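Local coordinates for protein topoisomerase IV subunit A (Escherichia coli, PDB 1ZVT) that forms the beta-pinwheel C-terminal domain of ParC, which probably binds DNA and helps topoisomerase IV select its substrates during decatenation and supercoil relaxation, at residues D145-I150 and N173-I178; G154-F159 and R233-I238. All coordinates share one frame; numbering follows the deposited sequence.

Contact 1: D145-I150 and N173-I178; sequences DMLLAI and NKIINI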
loop_
_atom_site.group_PDB
_atom_site.type_symbol
_atom_site.label_atom_id
_atom_site.label_comp_id
_atom_site.label_asym_id
_atom_site.label_seq_id
_atom_site.Cartn_x
_atom_site.Cartn_y
_atom_site.Cartn_z
ATOM N N ASP A 145 8.309 12.508 -8.481
ATOM C CA ASP A 145 8.390 12.305 -7.034
ATOM C C ASP A 145 9.561 11.375 -6.674
ATOM O O ASP A 145 10.079 10.652 -7.538
ATOM C CB ASP A 145 7.062 11.749 -6.510
ATOM C CG ASP A 145 5.949 12.829 -6.389
ATOM O OD1 ASP A 145 6.214 14.042 -6.578
ATOM O OD2 ASP A 145 4.786 12.442 -6.104
ATOM N N MET A 146 9.981 11.427 -5.406
ATOM C CA MET A 146 11.084 10.600 -4.905
ATOM C C MET A 146 10.521 9.402 -4.153
ATOM O O MET A 146 9.547 9.521 -3.423
ATOM C CB MET A 146 11.961 11.379 -3.925
ATOM C CG MET A 146 12.596 12.627 -4.504
ATOM S SD MET A 146 13.683 12.192 -5.867
ATOM C CE MET A 146 14.962 11.304 -5.072
ATOM N N LEU A 147 11.131 8.249 -4.351
ATOM C CA LEU A 147 10.839 7.053 -3.558
ATOM C C LEU A 147 11.771 7.083 -2.353
ATOM O O LEU A 147 12.956 7.376 -2.496
ATOM C CB LEU A 147 11.109 5.796 -4.412
ATOM C CG LEU A 147 10.897 4.408 -3.788
ATOM C CD1 LEU A 147 10.594 3.391 -4.878
ATOM C CD2 LEU A 147 12.107 3.974 -2.949
ATOM N N LEU A 148 11.231 6.812 -1.171
ATOM C CA LEU A 148 12.037 6.794 0.041
ATOM C C LEU A 148 11.767 5.477 0.736
ATOM O O LEU A 148 10.603 5.121 0.999
ATOM C CB LEU A 148 11.698 7.978 0.959
ATOM C CG LEU A 148 12.442 7.986 2.294
ATOM C CD1 LEU A 148 13.957 8.145 2.134
ATOM C CD2 LEU A 148 11.905 9.067 3.213
ATOM N N ALA A 149 12.836 4.711 0.941
ATOM C CA ALA A 149 12.718 3.408 1.581
ATOM C C ALA A 149 13.470 3.440 2.885
ATOM O O ALA A 149 14.565 4.003 2.964
ATOM C CB ALA A 149 13.363 2.310 0.671
ATOM N N ILE A 150 12.887 2.830 3.917
ATOM C CA ILE A 150 13.535 2.721 5.227
ATOM C C ILE A 150 13.462 1.258 5.643
ATOM O O ILE A 150 12.382 0.674 5.629
ATOM C CB ILE A 150 12.804 3.567 6.321
ATOM C CG1 ILE A 150 12.684 5.034 5.843
ATOM C CG2 ILE A 150 13.552 3.444 7.671
ATOM C CD1 ILE A 150 11.869 5.897 6.841
ATOM N N ASN A 173 11.699 -5.487 -9.376
ATOM C CA ASN A 173 13.145 -5.305 -9.366
ATOM C C ASN A 173 13.555 -4.735 -8.009
ATOM O O ASN A 173 12.714 -4.224 -7.271
ATOM C CB ASN A 173 13.536 -4.349 -10.483
ATOM C CG ASN A 173 13.280 -4.934 -11.859
ATOM O OD1 ASN A 173 13.925 -5.908 -12.249
ATOM N ND2 ASN A 173 12.327 -4.366 -12.585
ATOM N N LYS A 174 14.840 -4.835 -7.678
ATOM C CA LYS A 174 15.327 -4.389 -6.383
ATOM C C LYS A 174 15.157 -2.878 -6.198
ATOM O O LYS A 174 15.592 -2.066 -7.038
ATOM C CB LYS A 174 16.809 -4.774 -6.223
ATOM C CG LYS A 174 17.322 -4.602 -4.800
ATOM C CD LYS A 174 18.757 -5.127 -4.652
ATOM C CE LYS A 174 18.803 -6.646 -4.780
ATOM N NZ LYS A 174 20.221 -7.149 -4.803
ATOM N N ILE A 175 14.527 -2.513 -5.083
ATOM C CA ILE A 175 14.401 -1.127 -4.629
ATOM C C ILE A 175 15.588 -0.791 -3.723
ATOM O O ILE A 175 16.292 0.187 -3.942
ATOM C CB ILE A 175 13.067 -0.954 -3.858
ATOM C CG1 ILE A 175 11.901 -1.074 -4.844
ATOM C CG2 ILE A 175 13.019 0.378 -3.075
ATOM C CD1 ILE A 175 10.527 -1.240 -4.173
ATOM N N ILE A 176 15.799 -1.629 -2.711
ATOM C CA ILE A 176 16.865 -1.442 -1.744
ATOM C C ILE A 176 17.451 -2.817 -1.432
ATOM O O ILE A 176 16.720 -3.806 -1.381
ATOM C CB ILE A 176 16.318 -0.709 -0.475
ATOM C CG1 ILE A 176 17.422 -0.465 0.556
ATOM C CG2 ILE A 176 15.174 -1.499 0.161
ATOM C CD1 ILE A 176 17.051 0.547 1.642
ATOM N N ASN A 177 18.767 -2.901 -1.256
ATOM C CA ASN A 177 19.377 -4.214 -1.047
ATOM C C ASN A 177 19.203 -4.716 0.371
ATOM O O ASN A 177 19.705 -4.119 1.315
ATOM C CB ASN A 177 20.862 -4.208 -1.382
ATOM C CG ASN A 177 21.450 -5.607 -1.343
ATOM O OD1 ASN A 177 22.360 -5.896 -0.557
ATOM N ND2 ASN A 177 20.926 -6.483 -2.182
ATOM N N ILE A 178 18.445 -5.788 0.502
ATOM C CA ILE A 178 18.304 -6.510 1.763
ATOM C C ILE A 178 18.647 -7.970 1.426
ATOM O O ILE A 178 18.010 -8.576 0.564
ATOM C CB ILE A 178 16.874 -6.393 2.305
ATOM C CG1 ILE A 178 16.495 -4.893 2.435
ATOM C CG2 ILE A 178 16.743 -7.119 3.665
ATOM C CD1 ILE A 178 15.078 -4.646 2.819
#

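Contact 2: G154-F159 and R233-I238; sequences GRMLMF and RGLQRI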
loop_
_atom_site.group_PDB
_atom_site.type_symbol
_atom_site.label_atom_id
_atom_site.label_comp_id
_atom_site.label_asym_id
_atom_site.label_seq_id
_atom_site.Cartn_x
_atom_site.Cartn_y
_atom_site.Cartn_z
ATOM N N GLY A 154 17.234 0.042 9.895
ATOM C CA GLY A 154 17.364 1.491 10.007
ATOM C C GLY A 154 18.148 2.148 8.892
ATOM O O GLY A 154 18.714 3.222 9.086
ATOM N N ARG A 155 18.208 1.509 7.723
ATOM C CA ARG A 155 18.874 2.139 6.583
ATOM C C ARG A 155 17.867 2.882 5.730
ATOM O O ARG A 155 16.735 2.438 5.581
ATOM C CB ARG A 155 19.632 1.122 5.726
ATOM C CG ARG A 155 20.809 0.497 6.476
ATOM C CD ARG A 155 21.644 -0.418 5.620
ATOM N NE ARG A 155 22.834 -0.728 6.408
ATOM C CZ ARG A 155 22.880 -1.678 7.333
ATOM N NH1 ARG A 155 21.824 -2.456 7.558
ATOM N NH2 ARG A 155 23.985 -1.842 8.047
ATOM N N MET A 156 18.293 4.013 5.171
ATOM C CA MET A 156 17.432 4.860 4.337
ATOM C C MET A 156 18.039 5.046 2.948
ATOM O O MET A 156 19.252 5.246 2.793
ATOM C CB MET A 156 17.211 6.238 4.985
ATOM C CG MET A 156 16.523 6.179 6.325
ATOM S SD MET A 156 16.227 7.842 6.977
ATOM C CE MET A 156 15.536 8.663 5.598
ATOM N N LEU A 157 17.193 4.961 1.932
ATOM C CA LEU A 157 17.635 5.220 0.556
ATOM C C LEU A 157 16.569 6.011 -0.158
ATOM O O LEU A 157 15.397 5.672 -0.052
ATOM C CB LEU A 157 17.847 3.900 -0.202
ATOM C CG LEU A 157 18.354 4.004 -1.655
ATOM C CD1 LEU A 157 19.770 4.542 -1.724
ATOM C CD2 LEU A 157 18.298 2.660 -2.362
ATOM N N MET A 158 16.973 7.041 -0.895
ATOM C CA MET A 158 16.015 7.844 -1.677
ATOM C C MET A 158 16.499 7.930 -3.129
ATOM O O MET A 158 17.682 8.166 -3.373
ATOM C CB MET A 158 15.865 9.265 -1.118
ATOM C CG MET A 158 14.744 10.050 -1.788
ATOM S SD MET A 158 14.386 11.571 -0.887
ATOM C CE MET A 158 15.711 12.646 -1.379
ATOM N N PHE A 159 15.587 7.760 -4.085
ATOM C CA PHE A 159 15.913 7.967 -5.505
ATOM C C PHE A 159 14.617 8.273 -6.255
ATOM O O PHE A 159 13.534 7.973 -5.745
ATOM C CB PHE A 159 16.627 6.738 -6.112
ATOM C CG PHE A 159 15.828 5.458 -6.030
ATOM C CD1 PHE A 159 14.823 5.177 -6.963
ATOM C CD2 PHE A 159 16.114 4.514 -5.046
ATOM C CE1 PHE A 159 14.090 3.983 -6.882
ATOM C CE2 PHE A 159 15.382 3.331 -4.952
ATOM C CZ PHE A 159 14.374 3.066 -5.883
ATOM N N ARG A 233 21.705 5.363 13.248
ATOM C CA ARG A 233 21.710 4.706 14.557
ATOM C C ARG A 233 20.410 4.955 15.300
ATOM O O ARG A 233 19.954 6.089 15.401
ATOM C CB ARG A 233 22.866 5.168 15.455
ATOM C CG ARG A 233 23.265 4.072 16.458
ATOM C CD ARG A 233 23.749 4.591 17.810
ATOM N NE ARG A 233 25.007 5.319 17.708
ATOM C CZ ARG A 233 25.649 5.878 18.737
ATOM N NH1 ARG A 233 25.165 5.792 19.975
ATOM N NH2 ARG A 233 26.787 6.520 18.524
ATOM N N GLY A 234 19.826 3.884 15.827
ATOM C CA GLY A 234 18.618 3.989 16.623
ATOM C C GLY A 234 17.333 4.104 15.830
ATOM O O GLY A 234 16.257 4.183 16.420
ATOM N N LEU A 235 17.415 4.087 14.499
ATOM C CA LEU A 235 16.189 4.184 13.678
ATOM C C LEU A 235 15.542 2.808 13.440
ATOM O O LEU A 235 15.471 2.324 12.307
ATOM C CB LEU A 235 16.463 4.910 12.348
ATOM C CG LEU A 235 15.251 5.470 11.593
ATOM C CD1 LEU A 235 14.653 6.658 12.312
ATOM C CD2 LEU A 235 15.678 5.860 10.184
ATOM N N GLN A 236 15.101 2.182 14.524
ATOM C CA GLN A 236 14.445 0.888 14.504
ATOM C C GLN A 236 13.187 0.994 15.355
ATOM O O GLN A 236 13.181 1.749 16.333
ATOM C CB GLN A 236 15.355 -0.172 15.115
ATOM C CG GLN A 236 16.582 -0.463 14.298
ATOM C CD GLN A 236 17.294 -1.678 14.812
ATOM O OE1 GLN A 236 17.011 -2.805 14.398
ATOM N NE2 GLN A 236 18.203 -1.471 15.734
ATOM N N ARG A 237 12.144 0.242 14.978
ATOM C CA ARG A 237 10.838 0.247 15.655
ATOM C C ARG A 237 10.266 1.656 15.650
ATOM O O ARG A 237 9.865 2.196 16.672
ATOM C CB ARG A 237 10.903 -0.365 17.066
ATOM C CG ARG A 237 11.470 -1.805 17.065
ATOM C CD ARG A 237 11.255 -2.487 18.409
ATOM N NE ARG A 237 11.819 -1.731 19.528
ATOM C CZ ARG A 237 12.131 -2.259 20.712
ATOM N NH1 ARG A 237 11.964 -3.560 20.939
ATOM N NH2 ARG A 237 12.631 -1.488 21.669
ATOM N N ILE A 238 10.298 2.270 14.474
ATOM C CA ILE A 238 9.667 3.588 14.307
ATOM C C ILE A 238 8.202 3.519 14.739
ATOM O O ILE A 238 7.476 2.594 14.337
ATOM C CB ILE A 238 9.705 3.991 12.836
ATOM C CG1 ILE A 238 11.140 4.241 12.400
ATOM C CG2 ILE A 238 8.886 5.262 12.595
ATOM C CD1 ILE A 238 11.270 4.373 10.855
#

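Contact 1: D145-I150 and N173-I178
The backbones of Ala149 and Ile176 come closest here, yet their CA atoms stay 7.2 Å apart, so the two segments meet through side chains and share no hydrogen bond. The place is a junction between blades of the beta-pinwheel: strand 146-151 is an inner strand of one four-stranded blade, while strand 173-174 closes the edge of the blade before it, beside strand 106-111. Just past that short strand, Ile175 adopts a helix-like backbone conformation (psi -53°). This breaks the extended run, and Ile175 and Ile176 both start out toward strand 146-151.

The CG2 methyl of Ile175 makes the closest approach, meeting CD2 of Leu147 at 3.7 Å. CG of Leu147 lies anti to the main-chain nitrogen (chi1 179°) and carries CD2 across the gap; in Ile175, chi1 of -69° puts CG2 itself in that position. The two side chains cross at about a right angle and touch through one methyl of each. The same CG2 of Ile175 also lies 4.2 Å from Ala149 CB and thereby bridges two successive inward-facing residues of the strand.

The patch is buried and apolar. Leu193 and Phe159, from the strands flanking 146-151 in its sheet, pack on Leu147, and Leu164 packs on Ile175. Leu148 points to the other face of the sheet, against Leu202 of the following blade. At the end of the donated strand, the carbonyl oxygen of Lys174 is hydrogen-bonded to NH1 of Arg225. Ile176 completes the contact with its extended CG1 arm, whose terminal CD1 stands 4.2 Å from Ala149 CB, so that this small methyl is approached by two isoleucines from directions roughly perpendicular to each other.

Contact 2: G154-F159 and R233-I238
Met156 and Leu235 meet through one leucine methyl: CD2 of Leu235 lies 3.8 Å from Met156 SD and 4.0 Å from Met156 CG. The two side chains cross at about a right angle, the methyl resting against the middle of the thioether arm. Met156 is bent at its last torsion (chi3 48°), which swings CE away from this methyl.

The second meeting point is on the backbone, where the bare CA of Gly154 comes to 3.1 Å from the carbonyl oxygen of Leu235. The lack of a side chain permits this approach, and the positive phi of Gly154 (103°) suits its place at the tip of the hairpin. Alongside, the aliphatic CG of Gln236 stands 4.5 Å from Gly154 N.

Leu235 is the centre of an inverse gamma turn, marked by a weak bond from Gln236 N to Gly234 O. On the other segment, OG1 of Thr151 accepts a hydrogen bond from Arg155 N and a weak one from Gly154 N, tying the hairpin turn together.

Strand 155-160 is fixed by its edge partner, strand 230-231, with backbone bonds from Met156 to Thr230 and onward from Gly154 to Met232. Leu235 in turn packs on Ile204 of strand 201-206 and on Arg209 and Ile211 of strand 209-213, so the loop wedges between the hairpin tip and the last blade.

In the fold
Contacts 1 and 2 lie about 12 Å apart, centre to centre, on the two inner strands of one pinwheel blade, 146-151 and 155-160. These neighbours form an antiparallel hairpin and are joined by probable hydrogen bonds such as Leu147 N to Phe159 O, at 2.8 Å. Along the chain the segments alternate: 145-150, 154-159, 173-178, 233-238. Contact 1 ties the blade to the preceding one through the chain leaving strand 173-174; contact 2 ties its hairpin tip to the loop between strands 230-231 and 240-244, next to the final blade. Strand exchange thus links successive blades of the probable DNA-binding domain.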